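Long-range contact in hypoxanthine-guanine phosphoribosyltransferase (Leishmania tarentolae, PDB 1PZM), which probably converts guanine and hypoxanthine to their nucleoside monophosphates in purine salvage, using phosphoribosyl pyrophosphate as the sugar donor: residues T54-L65 with V84-C92. Sequence-based numbering, arbitrary orientation.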
loop_
_atom_site.group_PDB
_atom_site.type_symbol
_atom_site.label_atom_id
_atom_site.label_comp_id
_atom_site.label_asym_id
_atom_site.label_seq_id
_atom_site.Cartn_x
_atom_site.Cartn_y
_atom_site.Cartn_z
ATOM N N THR A 54 7.659 -21.601 -2.517
ATOM C CA THR A 54 8.972 -21.063 -2.153
ATOM C C THR A 54 9.093 -19.630 -2.709
ATOM O O THR A 54 8.150 -19.125 -3.326
ATOM C CB THR A 54 10.079 -21.937 -2.771
ATOM O OG1 THR A 54 9.976 -21.871 -4.195
ATOM C CG2 THR A 54 9.868 -23.450 -2.455
ATOM N N ALA A 55 10.247 -18.986 -2.522
ATOM C CA ALA A 55 10.526 -17.688 -3.158
ATOM C C ALA A 55 10.403 -17.732 -4.685
ATOM O O ALA A 55 10.006 -16.745 -5.292
ATOM C CB ALA A 55 11.926 -17.171 -2.750
ATOM N N ASP A 56 10.746 -18.854 -5.326
ATOM C CA ASP A 56 10.601 -18.959 -6.796
ATOM C C ASP A 56 9.208 -19.305 -7.271
ATOM O O ASP A 56 8.913 -19.199 -8.459
ATOM C CB ASP A 56 11.549 -19.991 -7.394
ATOM C CG ASP A 56 12.861 -19.392 -7.839
ATOM O OD1 ASP A 56 12.897 -18.273 -8.453
ATOM O OD2 ASP A 56 13.920 -20.008 -7.611
ATOM N N ASN A 57 8.377 -19.775 -6.348
ATOM C CA ASN A 57 7.001 -20.176 -6.645
ATOM C C ASN A 57 6.145 -19.741 -5.453
ATOM O O ASN A 57 5.695 -20.563 -4.653
ATOM C CB ASN A 57 6.958 -21.694 -6.923
ATOM C CG ASN A 57 5.557 -22.244 -7.145
ATOM O OD1 ASN A 57 4.727 -21.653 -7.837
ATOM N ND2 ASN A 57 5.292 -23.399 -6.547
ATOM N N PRO A 58 5.980 -18.425 -5.305
ATOM C CA PRO A 58 5.342 -17.841 -4.118
ATOM C C PRO A 58 3.851 -17.644 -4.314
ATOM O O PRO A 58 3.372 -17.985 -5.374
ATOM C CB PRO A 58 6.011 -16.464 -4.047
ATOM C CG PRO A 58 6.205 -16.125 -5.486
ATOM C CD PRO A 58 6.423 -17.383 -6.239
ATOM N N LEU A 59 3.145 -17.124 -3.305
ATOM C CA LEU A 59 1.789 -16.566 -3.487
ATOM C C LEU A 59 1.939 -15.148 -3.952
ATOM O O LEU A 59 2.559 -14.318 -3.251
ATOM C CB LEU A 59 1.059 -16.481 -2.163
ATOM C CG LEU A 59 -0.410 -16.062 -2.178
ATOM C CD1 LEU A 59 -1.191 -16.890 -3.159
ATOM C CD2 LEU A 59 -0.966 -16.272 -0.743
ATOM N N TYR A 60 1.398 -14.881 -5.131
ATOM C CA TYR A 60 1.360 -13.536 -5.658
ATOM C C TYR A 60 0.136 -12.846 -5.136
ATOM O O TYR A 60 -0.988 -13.284 -5.443
ATOM C CB TYR A 60 1.299 -13.557 -7.183
ATOM C CG TYR A 60 2.647 -13.771 -7.817
ATOM C CD1 TYR A 60 3.200 -15.062 -7.917
ATOM C CD2 TYR A 60 3.372 -12.682 -8.355
ATOM C CE1 TYR A 60 4.468 -15.235 -8.558
ATOM C CE2 TYR A 60 4.629 -12.855 -8.983
ATOM C CZ TYR A 60 5.144 -14.134 -9.069
ATOM O OH TYR A 60 6.338 -14.320 -9.663
ATOM N N LEU A 61 0.339 -11.749 -4.403
ATOM C CA LEU A 61 -0.807 -10.934 -3.968
ATOM C C LEU A 61 -0.986 -9.858 -5.035
ATOM O O LEU A 61 -0.038 -9.086 -5.308
ATOM C CB LEU A 61 -0.538 -10.299 -2.595
ATOM C CG LEU A 61 -0.348 -11.260 -1.391
ATOM C CD1 LEU A 61 0.040 -10.494 -0.140
ATOM C CD2 LEU A 61 -1.595 -12.097 -1.145
ATOM N N LEU A 62 -2.174 -9.837 -5.648
ATOM C CA LEU A 62 -2.543 -8.854 -6.664
ATOM C C LEU A 62 -3.401 -7.755 -6.032
ATOM O O LEU A 62 -4.648 -7.933 -5.827
ATOM C CB LEU A 62 -3.245 -9.543 -7.881
ATOM C CG LEU A 62 -2.236 -10.124 -8.916
ATOM C CD1 LEU A 62 -0.998 -10.950 -8.365
ATOM C CD2 LEU A 62 -2.971 -10.983 -9.935
ATOM N N CYS A 63 -2.733 -6.638 -5.698
ATOM C CA CYS A 63 -3.403 -5.564 -4.965
ATOM C C CYS A 63 -4.264 -4.669 -5.892
ATOM O O CYS A 63 -3.756 -4.065 -6.836
ATOM C CB CYS A 63 -2.378 -4.723 -4.191
ATOM S SG CYS A 63 -3.005 -3.163 -3.574
ATOM N N VAL A 64 -5.576 -4.628 -5.644
ATOM C CA VAL A 64 -6.453 -3.840 -6.495
ATOM C C VAL A 64 -6.453 -2.396 -5.993
ATOM O O VAL A 64 -7.077 -2.077 -4.998
ATOM C CB VAL A 64 -7.883 -4.395 -6.573
ATOM C CG1 VAL A 64 -8.739 -3.560 -7.600
ATOM C CG2 VAL A 64 -7.876 -5.867 -7.007
ATOM N N LEU A 65 -5.704 -1.525 -6.662
ATOM C CA LEU A 65 -5.658 -0.112 -6.345
ATOM C C LEU A 65 -6.981 0.646 -6.628
ATOM O O LEU A 65 -7.690 0.306 -7.577
ATOM C CB LEU A 65 -4.556 0.509 -7.213
ATOM C CG LEU A 65 -3.190 0.005 -6.716
ATOM C CD1 LEU A 65 -2.114 0.591 -7.583
ATOM C CD2 LEU A 65 -2.914 0.373 -5.258
ATOM N N VAL A 84 4.340 -17.815 4.759
ATOM C CA VAL A 84 3.956 -17.937 3.370
ATOM C C VAL A 84 4.793 -16.954 2.550
ATOM O O VAL A 84 4.677 -15.741 2.771
ATOM C CB VAL A 84 2.501 -17.546 3.175
ATOM C CG1 VAL A 84 2.181 -17.619 1.693
ATOM C CG2 VAL A 84 1.594 -18.466 4.006
ATOM N N PRO A 85 5.600 -17.431 1.587
ATOM C CA PRO A 85 6.459 -16.520 0.843
ATOM C C PRO A 85 5.576 -15.739 -0.110
ATOM O O PRO A 85 4.705 -16.362 -0.729
ATOM C CB PRO A 85 7.423 -17.435 0.088
ATOM C CG PRO A 85 6.681 -18.798 -0.020
ATOM C CD PRO A 85 5.707 -18.841 1.138
ATOM N N VAL A 86 5.773 -14.418 -0.212
ATOM C CA VAL A 86 4.955 -13.658 -1.158
ATOM C C VAL A 86 5.696 -12.758 -2.105
ATOM O O VAL A 86 6.822 -12.329 -1.806
ATOM C CB VAL A 86 3.807 -12.863 -0.517
ATOM C CG1 VAL A 86 3.113 -13.605 0.694
ATOM C CG2 VAL A 86 4.095 -11.425 -0.283
ATOM N N LYS A 87 5.053 -12.483 -3.244
ATOM C CA LYS A 87 5.443 -11.362 -4.152
ATOM C C LYS A 87 4.194 -10.507 -4.369
ATOM O O LYS A 87 3.056 -10.987 -4.175
ATOM C CB LYS A 87 6.014 -11.881 -5.466
ATOM C CG LYS A 87 7.376 -12.544 -5.327
ATOM C CD LYS A 87 7.917 -12.985 -6.703
ATOM C CE LYS A 87 9.320 -13.606 -6.576
ATOM N NZ LYS A 87 9.823 -14.264 -7.863
ATOM N N VAL A 88 4.388 -9.254 -4.738
ATOM C CA VAL A 88 3.286 -8.304 -4.745
ATOM C C VAL A 88 3.212 -7.666 -6.113
ATOM O O VAL A 88 4.254 -7.337 -6.729
ATOM C CB VAL A 88 3.465 -7.233 -3.627
ATOM C CG1 VAL A 88 2.291 -6.232 -3.627
ATOM C CG2 VAL A 88 3.511 -7.938 -2.242
ATOM N N GLU A 89 1.987 -7.579 -6.624
ATOM C CA GLU A 89 1.697 -6.894 -7.901
ATOM C C GLU A 89 0.590 -5.892 -7.624
ATOM O O GLU A 89 -0.216 -6.070 -6.697
ATOM C CB GLU A 89 1.202 -7.862 -8.996
ATOM C CG GLU A 89 2.249 -8.821 -9.538
ATOM C CD GLU A 89 3.482 -8.150 -10.175
ATOM O OE1 GLU A 89 3.433 -6.975 -10.650
ATOM O OE2 GLU A 89 4.540 -8.815 -10.174
ATOM N N PHE A 90 0.582 -4.840 -8.415
ATOM C CA PHE A 90 -0.395 -3.784 -8.288
ATOM C C PHE A 90 -1.229 -3.658 -9.578
ATOM O O PHE A 90 -0.707 -3.482 -10.667
ATOM C CB PHE A 90 0.328 -2.489 -7.929
ATOM C CG PHE A 90 0.972 -2.543 -6.552
ATOM C CD1 PHE A 90 0.219 -2.262 -5.402
ATOM C CD2 PHE A 90 2.285 -2.932 -6.404
ATOM C CE1 PHE A 90 0.777 -2.347 -4.132
ATOM C CE2 PHE A 90 2.892 -2.982 -5.119
ATOM C CZ PHE A 90 2.129 -2.730 -3.982
ATOM N N ILE A 91 -2.538 -3.759 -9.436
ATOM C CA ILE A 91 -3.386 -3.620 -10.588
ATOM C C ILE A 91 -4.360 -2.434 -10.467
ATOM O O ILE A 91 -4.677 -1.960 -9.385
ATOM C CB ILE A 91 -4.074 -4.995 -10.975
ATOM C CG1 ILE A 91 -5.097 -5.443 -9.957
ATOM C CG2 ILE A 91 -3.030 -6.117 -11.089
ATOM C CD1 ILE A 91 -5.931 -6.680 -10.423
ATOM N N CYS A 92 -4.845 -1.971 -11.604
ATOM C CA CYS A 92 -5.705 -0.789 -11.667
ATOM C C CYS A 92 -6.622 -0.851 -12.924
ATOM O O CYS A 92 -6.133 -0.760 -14.066
ATOM C CB CYS A 92 -4.826 0.457 -11.679
ATOM S SG CYS A 92 -5.687 2.017 -11.467
HETATM O O HOH W 1 8.218 -16.016 -8.856
#
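L59-V64 and V86-I91 pair as the parallel strands of a beta-alpha-beta unit in the phosphoribosyltransferase core, joined through helix 69-81; the strand axes approach to 4.6 Å, their N-to-C directions 26° apart. Seven backbone hydrogen bonds run from L59 N to P85 O through to L65 N to I91 O; L59, L61 and C63 each both donate and accept, and L65 donates. The central bonds are short and straight, as E89 N to L61 O shows (2.8 Å, 169° at the hydrogen). Strand 59-64 turns its other edge to strand 120-125, which places it inside the sheet.

On the sheet face carrying Y60, K87 and E89, the Y60 ring and the K87 chain run side by side. K87 CB sits over one ring face in a CH-pi contact, 4.2 Å from the centroid, and the E89 CG methylene meets the ring edge. K87 CG and CD pack against P58 CG (3.8 Å), and the chain, extended beyond CG, takes NZ on to a water. E89 OE1 accepts a hydrogen bond from R113 N. Further along, I91 CD1 packs on V64 CG2, and L137 of helix 132-142 touches both residues.

The reverse face holds L61, C63 and F90. C63 SG lies obliquely to the F90 ring, 4.9 Å from its centroid, while F69 of the second subunit meets that ring edge-to-face.

At the polar end, that water accepts from K87 NZ at 2.6 Å and is hydrogen-bonded to Y60 OH at 2.7 Å.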